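Local coordinates for protein 3-hydroxyadipyl-CoA dehydrogenase (Escherichia coli, PDB 3MOG) that catalyses the NAD(+)-dependent oxidation of 3-hydroxyadipyl-CoA to 3-oxoadipyl-CoA in the degradation of phenylacetate, at residues His184-Phe189 against Lys407-Glu412; Val191-Arg196 against Glu256-Pro261. All coordinates share one frame; numbering follows the deposited sequence.

Overall arrangement
The two contacts illustrate how a multidomain dehydrogenase ties together parts far apart in sequence. Interaction 1 joins the link between the NAD-binding domain and the first helical domain to an interhelical loop of the second helical domain; it is partly buried and carried by a lone backbone hydrogen bond and one valine. Interaction 2, nested within the loop interaction 1 closes, is more deeply buried, joining two parts of the first helical domain through a phenylalanine ring and the stems of two arginines. No hydrogen bond spans it; R193 and R258 share D403. The centres of the two contacts lie about 13 Å apart, yet R193 touches T186 and V409, V409 CG2 packing 3.3 Å from R193 NH1.

Interaction 1 (His184-Phe189 against Lys407-Glu412); sequences HSTPGF and KGVASE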
ATOM      1  N   HIS C 184      18.214  16.642  -3.053  1.00 50.63           N
ATOM      2  CA  HIS C 184      18.393  15.598  -4.054  0.50 48.23           C
ATOM      3  C   HIS C 184      17.102  15.437  -4.833  1.00 47.38           C
ATOM      4  O   HIS C 184      16.054  15.944  -4.419  1.00 45.26           O
ATOM      5  CB  HIS C 184      18.784  14.270  -3.393  0.50 49.61           C
ATOM      6  CG  HIS C 184      19.471  13.316  -4.320  0.50 54.98           C
ATOM      7  ND1 HIS C 184      20.734  13.546  -4.823  0.50 59.18           N
ATOM      8  CD2 HIS C 184      19.069  12.131  -4.840  0.50 58.33           C
ATOM      9  CE1 HIS C 184      21.081  12.544  -5.613  0.50 58.55           C
ATOM     10  NE2 HIS C 184      20.089  11.672  -5.639  0.50 56.40           N
ATOM     11  N   SER C 185      17.175  14.731  -5.956  1.00 46.87           N
ATOM     12  CA  SER C 185      16.027  14.543  -6.814  1.00 50.98           C
ATOM     13  C   SER C 185      15.078  13.453  -6.312  1.00 49.29           C
ATOM     14  O   SER C 185      14.902  12.420  -6.949  1.00 54.34           O
ATOM     15  CB  SER C 185      16.490  14.249  -8.249  1.00 54.51           C
ATOM     16  OG  SER C 185      15.412  14.481  -9.124  1.00 58.23           O
ATOM     17  N   THR C 186      14.454  13.702  -5.170  1.00 49.02           N
ATOM     18  CA  THR C 186      13.501  12.765  -4.594  1.00 45.08           C
ATOM     19  C   THR C 186      12.103  13.363  -4.766  1.00 46.90           C
ATOM     20  O   THR C 186      11.977  14.585  -4.902  1.00 46.52           O
ATOM     21  CB  THR C 186      13.835  12.522  -3.107  1.00 47.66           C
ATOM     22  OG1 THR C 186      13.858  13.781  -2.420  1.00 44.53           O
ATOM     23  CG2 THR C 186      15.192  11.840  -2.977  1.00 39.75           C
ATOM     24  N   PRO C 187      11.056  12.516  -4.773  1.00 46.51           N
ATOM     25  CA  PRO C 187       9.692  12.983  -5.038  1.00 48.62           C
ATOM     26  C   PRO C 187       9.255  14.142  -4.144  1.00 44.87           C
ATOM     27  O   PRO C 187       9.316  14.027  -2.914  1.00 39.21           O
ATOM     28  CB  PRO C 187       8.833  11.764  -4.709  1.00 44.10           C
ATOM     29  CG  PRO C 187       9.738  10.597  -4.881  1.00 43.02           C
ATOM     30  CD  PRO C 187      11.095  11.061  -4.520  1.00 48.88           C
ATOM     31  N   GLY C 188       8.821  15.232  -4.781  1.00 37.39           N
ATOM     32  CA  GLY C 188       8.269  16.404  -4.099  1.00 35.96           C
ATOM     33  C   GLY C 188       9.328  17.367  -3.589  1.00 34.51           C
ATOM     34  O   GLY C 188       8.998  18.360  -2.951  1.00 48.66           O
ATOM     35  N   PHE C 189      10.594  17.060  -3.872  1.00 40.19           N
ATOM     36  CA  PHE C 189      11.770  17.796  -3.367  1.00 44.36           C
ATOM     37  C   PHE C 189      11.698  18.049  -1.844  1.00 45.52           C
ATOM     38  O   PHE C 189      11.624  17.088  -1.069  1.00 44.96           O
ATOM     39  CB  PHE C 189      12.038  19.066  -4.192  1.00 48.27           C
ATOM     40  CG  PHE C 189      12.134  18.826  -5.700  1.00 42.30           C
ATOM     41  CD1 PHE C 189      12.641  17.625  -6.219  1.00 42.26           C
ATOM     42  CD2 PHE C 189      11.749  19.824  -6.589  1.00 47.87           C
ATOM     43  CE1 PHE C 189      12.731  17.416  -7.587  1.00 45.51           C
ATOM     44  CE2 PHE C 189      11.838  19.629  -7.965  1.00 48.20           C
ATOM     45  CZ  PHE C 189      12.329  18.424  -8.466  1.00 38.89           C
ATOM     46  N   LYS C 407      16.446  10.942   5.739  1.00 48.36           N
ATOM     47  CA  LYS C 407      16.751  10.291   4.467  1.00 46.46           C
ATOM     48  C   LYS C 407      17.719  11.099   3.595  1.00 37.42           C
ATOM     49  O   LYS C 407      17.953  10.756   2.441  1.00 41.52           O
ATOM     50  CB  LYS C 407      15.466   9.972   3.687  1.00 48.02           C
ATOM     51  CG  LYS C 407      14.434   9.162   4.431  1.00 43.45           C
ATOM     52  CD  LYS C 407      14.955   7.834   4.876  1.00 53.51           C
ATOM     53  CE  LYS C 407      13.838   7.002   5.472  1.00 50.99           C
ATOM     54  NZ  LYS C 407      12.688   6.882   4.524  1.00 55.35           N
ATOM     55  N   GLY C 408      18.256  12.179   4.145  1.00 44.11           N
ATOM     56  CA  GLY C 408      19.283  12.967   3.474  1.00 45.45           C
ATOM     57  C   GLY C 408      18.792  13.770   2.289  1.00 45.17           C
ATOM     58  O   GLY C 408      19.574  14.081   1.399  1.00 46.55           O
ATOM     59  N   VAL C 409      17.499  14.102   2.274  1.00 47.81           N
ATOM     60  CA  VAL C 409      16.922  14.941   1.214  1.00 47.67           C
ATOM     61  C   VAL C 409      17.577  16.324   1.162  1.00 49.41           C
ATOM     62  O   VAL C 409      17.862  16.817   0.078  1.00 44.82           O
ATOM     63  CB  VAL C 409      15.387  15.081   1.348  1.00 45.09           C
ATOM     64  CG1 VAL C 409      14.810  15.964   0.240  1.00 50.02           C
ATOM     65  CG2 VAL C 409      14.730  13.713   1.294  1.00 46.62           C
ATOM     66  N   ALA C 410      17.838  16.910   2.337  1.00 40.22           N
ATOM     67  CA  ALA C 410      18.354  18.271   2.468  1.00 45.49           C
ATOM     68  C   ALA C 410      18.876  18.487   3.898  1.00 48.28           C
ATOM     69  O   ALA C 410      18.600  17.679   4.794  1.00 46.48           O
ATOM     70  CB  ALA C 410      17.249  19.281   2.156  1.00 38.31           C
ATOM     71  N   SER C 411      19.607  19.574   4.121  1.00 43.26           N
ATOM     72  CA  SER C 411      20.070  19.905   5.475  1.00 48.36           C
ATOM     73  C   SER C 411      18.898  20.394   6.313  1.00 49.54           C
ATOM     74  O   SER C 411      17.872  20.802   5.765  1.00 52.80           O
ATOM     75  CB  SER C 411      21.132  20.998   5.426  1.00 45.26           C
ATOM     76  OG  SER C 411      20.546  22.243   5.033  1.00 40.64           O
ATOM     77  N   GLU C 412      19.046  20.356   7.634  1.00 50.89           N
ATOM     78  CA  GLU C 412      18.020  20.898   8.527  1.00 53.18           C
ATOM     79  C   GLU C 412      17.700  22.364   8.207  1.00 50.23           C
ATOM     80  O   GLU C 412      16.522  22.740   8.071  1.00 49.38           O
ATOM     81  CB  GLU C 412      18.424  20.736  10.003  1.00 51.20           C
ATOM     82  CG  GLU C 412      17.541  21.530  10.964  1.00 49.59           C
ATOM     83  CD  GLU C 412      17.981  21.422  12.404  1.00 58.25           C
ATOM     84  OE1 GLU C 412      17.448  20.548  13.123  1.00 49.19           O
ATOM     85  OE2 GLU C 412      18.864  22.216  12.805  1.00 54.14           O
TER
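A Schellman motif ends helix 390-406, and the loop that follows it meets the connection leaving strand 179-184 of the Rossmann-type sheet of the NAD-binding domain. G408, with positive phi, is the C-prime residue of that motif, and V409, next in the chain, makes the contact. V409 O accepts a hydrogen bond from H184 N at 3.2 Å, with the donor lying in the carbonyl plane and an N-H...O angle of 151°. The bond joins the end of this strand, outermost in the sheet of this chain, to the second helical domain, main chain to main chain. After the strand, T186 to F189 form a type II beta turn closed by a hydrogen bond from F189 N to T186 O, 3.0 Å, with G188 where phi is positive. The isopropyl group of V409 fits against this turn: V409 CG1, anti to the backbone N (chi1 180°), lies 3.6 Å from F189 O. The phenyl group of F189 leads elsewhere, onto V156 and E154 of strand 152-157. From the turn, the T186 side chain meets the valine obliquely, its hydroxyl foremost: T186 OG1 lies 3.6 Å from V409 CG1 and 3.8 Å from V409 CG2.

Interaction 2 (Val191-Arg196 against Glu256-Pro261); sequences VNRVAR and ERRFLP
R193, on the short helix 191-194, meets the F259 ring through both its main chain and its side-chain stem. R193 O lies near the ring plane, at the edge, 3.7 Å from F259 CE2, while R193 CG packs 4.0 Å from F259 CZ. With CG anti to the backbone N (chi1 180°), the R193 chain runs past the ring towards R258, and its guanidinium plane stands 80° from that of the phenyl. R193 NH2 and R258 NH1 are 3.9 Å apart, their planes turned by 51°, and D403 OD2 of helix 390-406 forms salt bridges with both, so one carboxylate oxygen draws the two guanidinium groups together. R258 is fixed further by E256 OE1, 3.0 Å from R258 NH2 at the guanidinium edge, and by E400 at NE. One face of this guanidinium is covered by F259 CE1, about 4.0 Å above its centre. Farther along, R196 brings its stem to the same phenyl: R196 CB sits at the ring edge, 3.8 Å from F259 CD2, and CG is equally near that atom. Bends at chi2 and chi3 then turn the R196 guanidinium back, where R196 NE donates to N192 O at 2.9 Å and NH1 reaches T246 of helix 239-252. Arginine stems packed against one phenyl ring thus join helix 191-194 and the turn after it to the loop between helices 239-252 and 263-270, within the first of the two C-terminal-type helical domains of this 3-hydroxyacyl-CoA dehydrogenase, with acidic partners supplied by helix 390-406 of the second.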
ATOM      1  N   VAL C 191       9.701  21.253  -0.543  1.00 41.45           N
ATOM      2  CA  VAL C 191       8.436  21.966  -0.356  1.00 43.15           C
ATOM      3  C   VAL C 191       7.185  21.133  -0.675  1.00 41.81           C
ATOM      4  O   VAL C 191       6.303  21.020   0.158  1.00 51.69           O
ATOM      5  CB  VAL C 191       8.393  23.315  -1.142  1.00 39.44           C
ATOM      6  CG1 VAL C 191       7.069  24.013  -0.899  1.00 34.60           C
ATOM      7  CG2 VAL C 191       9.547  24.218  -0.739  1.00 40.55           C
ATOM      8  N   ASN C 192       7.113  20.541  -1.858  1.00 43.31           N
ATOM      9  CA  ASN C 192       5.932  19.741  -2.235  1.00 43.27           C
ATOM     10  C   ASN C 192       5.774  18.479  -1.390  1.00 37.81           C
ATOM     11  O   ASN C 192       4.679  17.965  -1.250  1.00 47.39           O
ATOM     12  CB  ASN C 192       5.973  19.344  -3.719  1.00 45.70           C
ATOM     13  CG  ASN C 192       5.425  20.412  -4.644  1.00 56.18           C
ATOM     14  OD1 ASN C 192       4.724  21.329  -4.226  1.00 56.49           O
ATOM     15  ND2 ASN C 192       5.729  20.275  -5.930  1.00 64.92           N
ATOM     16  N   ARG C 193       6.877  17.984  -0.842  1.00 41.09           N
ATOM     17  CA  ARG C 193       6.852  16.807   0.019  1.00 45.11           C
ATOM     18  C   ARG C 193       6.415  17.144   1.444  1.00 44.54           C
ATOM     19  O   ARG C 193       5.515  16.508   1.978  1.00 43.75           O
ATOM     20  CB  ARG C 193       8.228  16.132   0.031  1.00 46.12           C
ATOM     21  CG  ARG C 193       8.312  14.887   0.892  1.00 41.76           C
ATOM     22  CD  ARG C 193       9.699  14.749   1.456  1.00 34.13           C
ATOM     23  NE  ARG C 193       9.914  13.507   2.189  1.00 43.43           N
ATOM     24  CZ  ARG C 193      10.839  12.604   1.877  1.00 41.88           C
ATOM     25  NH1 ARG C 193      11.595  12.781   0.811  1.00 47.69           N
ATOM     26  NH2 ARG C 193      10.979  11.504   2.607  1.00 44.52           N
ATOM     27  N   VAL C 194       7.048  18.147   2.047  1.00 43.12           N
ATOM     28  CA  VAL C 194       6.802  18.493   3.456  1.00 38.82           C
ATOM     29  C   VAL C 194       5.447  19.177   3.668  1.00 40.83           C
ATOM     30  O   VAL C 194       4.827  18.989   4.706  1.00 37.18           O
ATOM     31  CB  VAL C 194       7.987  19.321   4.047  1.00 33.07           C
ATOM     32  CG1 VAL C 194       7.741  19.774   5.491  1.00 37.62           C
ATOM     33  CG2 VAL C 194       9.259  18.518   3.952  1.00 34.80           C
ATOM     34  N   ALA C 195       4.975  19.921   2.667  1.00 42.16           N
ATOM     35  CA  ALA C 195       3.652  20.549   2.713  1.00 37.70           C
ATOM     36  C   ALA C 195       2.473  19.588   2.695  1.00 38.19           C
ATOM     37  O   ALA C 195       1.374  19.969   3.092  1.00 42.57           O
ATOM     38  CB  ALA C 195       3.495  21.551   1.567  1.00 38.02           C
ATOM     39  N   ARG C 196       2.679  18.363   2.217  1.00 38.05           N
ATOM     40  CA  ARG C 196       1.565  17.420   2.027  1.00 38.93           C
ATOM     41  C   ARG C 196       0.593  17.247   3.225  1.00 45.05           C
ATOM     42  O   ARG C 196      -0.624  17.278   3.020  1.00 47.80           O
ATOM     43  CB  ARG C 196       2.067  16.053   1.538  1.00 39.24           C
ATOM     44  CG  ARG C 196       2.532  15.978   0.080  1.00 41.17           C
ATOM     45  CD  ARG C 196       1.459  16.486  -0.900  1.00 50.98           C
ATOM     46  NE  ARG C 196       1.751  17.851  -1.353  1.00 51.46           N
ATOM     47  CZ  ARG C 196       0.905  18.628  -2.016  1.00 58.95           C
ATOM     48  NH1 ARG C 196      -0.318  18.196  -2.318  1.00 52.36           N
ATOM     49  NH2 ARG C 196       1.287  19.847  -2.379  1.00 65.74           N
ATOM     50  N   GLU C 256       2.781   5.093  -0.319  1.00 47.84           N
ATOM     51  CA  GLU C 256       2.938   5.434   1.101  1.00 47.93           C
ATOM     52  C   GLU C 256       1.703   6.131   1.668  1.00 43.94           C
ATOM     53  O   GLU C 256       1.276   7.154   1.140  1.00 45.08           O
ATOM     54  CB  GLU C 256       4.130   6.386   1.286  1.00 47.81           C
ATOM     55  CG  GLU C 256       5.497   5.738   1.329  1.00 55.87           C
ATOM     56  CD  GLU C 256       5.745   4.883   2.570  1.00 69.78           C
ATOM     57  OE1 GLU C 256       5.169   5.187   3.645  1.00 66.62           O
ATOM     58  OE2 GLU C 256       6.539   3.913   2.460  1.00 65.08           O
ATOM     59  N   ARG C 257       1.183   5.611   2.778  1.00 40.57           N
ATOM     60  CA  ARG C 257      -0.131   6.011   3.275  1.00 46.12           C
ATOM     61  C   ARG C 257      -0.111   7.367   3.957  1.00 47.92           C
ATOM     62  O   ARG C 257      -1.164   7.974   4.125  1.00 58.20           O
ATOM     63  CB  ARG C 257      -0.730   4.973   4.234  1.00 52.51           C
ATOM     64  CG  ARG C 257      -0.473   3.493   3.940  1.00 62.46           C
ATOM     65  CD  ARG C 257      -1.147   3.003   2.677  1.00 71.55           C
ATOM     66  NE  ARG C 257      -2.604   3.152   2.668  1.00 71.84           N
ATOM     67  CZ  ARG C 257      -3.357   2.899   1.597  1.00 66.13           C
ATOM     68  NH1 ARG C 257      -2.784   2.485   0.477  1.00 58.32           N
ATOM     69  NH2 ARG C 257      -4.674   3.055   1.638  1.00 68.07           N
ATOM     70  N   ARG C 258       1.069   7.861   4.336  1.00 38.85           N
ATOM     71  CA  ARG C 258       1.150   9.265   4.772  1.00 45.23           C
ATOM     72  C   ARG C 258       0.971  10.274   3.625  1.00 42.39           C
ATOM     73  O   ARG C 258       0.804  11.476   3.853  1.00 43.15           O
ATOM     74  CB  ARG C 258       2.403   9.537   5.630  1.00 39.31           C
ATOM     75  CG  ARG C 258       3.733   9.483   4.918  1.00 54.06           C
ATOM     76  CD  ARG C 258       4.853   9.317   5.940  1.00 50.54           C
ATOM     77  NE  ARG C 258       6.147   9.722   5.396  1.00 69.05           N
ATOM     78  CZ  ARG C 258       6.947   8.939   4.672  1.00 77.61           C
ATOM     79  NH1 ARG C 258       8.099   9.424   4.224  1.00 77.37           N
ATOM     80  NH2 ARG C 258       6.603   7.685   4.384  1.00 76.81           N
ATOM     81  N   PHE C 259       0.980   9.777   2.390  1.00 40.20           N
ATOM     82  CA  PHE C 259       0.690  10.618   1.234  1.00 38.21           C
ATOM     83  C   PHE C 259      -0.639  10.238   0.529  1.00 42.75           C
ATOM     84  O   PHE C 259      -0.874  10.643  -0.595  1.00 41.92           O
ATOM     85  CB  PHE C 259       1.867  10.618   0.237  1.00 43.73           C
ATOM     86  CG  PHE C 259       3.151  11.152   0.808  1.00 40.72           C
ATOM     87  CD1 PHE C 259       4.291  10.351   0.859  1.00 37.90           C
ATOM     88  CD2 PHE C 259       3.222  12.458   1.307  1.00 44.30           C
ATOM     89  CE1 PHE C 259       5.488  10.840   1.390  1.00 48.77           C
ATOM     90  CE2 PHE C 259       4.413  12.955   1.847  1.00 44.69           C
ATOM     91  CZ  PHE C 259       5.550  12.146   1.884  1.00 42.14           C
ATOM     92  N   LEU C 260      -1.487   9.466   1.202  1.00 40.63           N
ATOM     93  CA  LEU C 260      -2.799   9.069   0.690  1.00 50.76           C
ATOM     94  C   LEU C 260      -3.638  10.241   0.154  1.00 50.79           C
ATOM     95  O   LEU C 260      -3.750  11.285   0.808  1.00 54.16           O
ATOM     96  CB  LEU C 260      -3.584   8.339   1.788  1.00 42.67           C
ATOM     97  CG  LEU C 260      -4.768   7.452   1.390  1.00 50.89           C
ATOM     98  CD1 LEU C 260      -4.308   6.305   0.497  1.00 43.72           C
ATOM     99  CD2 LEU C 260      -5.475   6.918   2.631  1.00 47.79           C
ATOM    100  N   PRO C 261      -4.193  10.092  -1.060  1.00 45.09           N
ATOM    101  CA  PRO C 261      -5.149  11.106  -1.541  1.00 49.84           C
ATOM    102  C   PRO C 261      -6.510  11.017  -0.831  1.00 49.95           C
ATOM    103  O   PRO C 261      -6.779  10.040  -0.136  1.00 45.27           O
ATOM    104  CB  PRO C 261      -5.266  10.805  -3.048  1.00 42.29           C
ATOM    105  CG  PRO C 261      -3.972  10.044  -3.370  1.00 47.80           C
ATOM    106  CD  PRO C 261      -3.736   9.210  -2.146  1.00 48.36           C
TER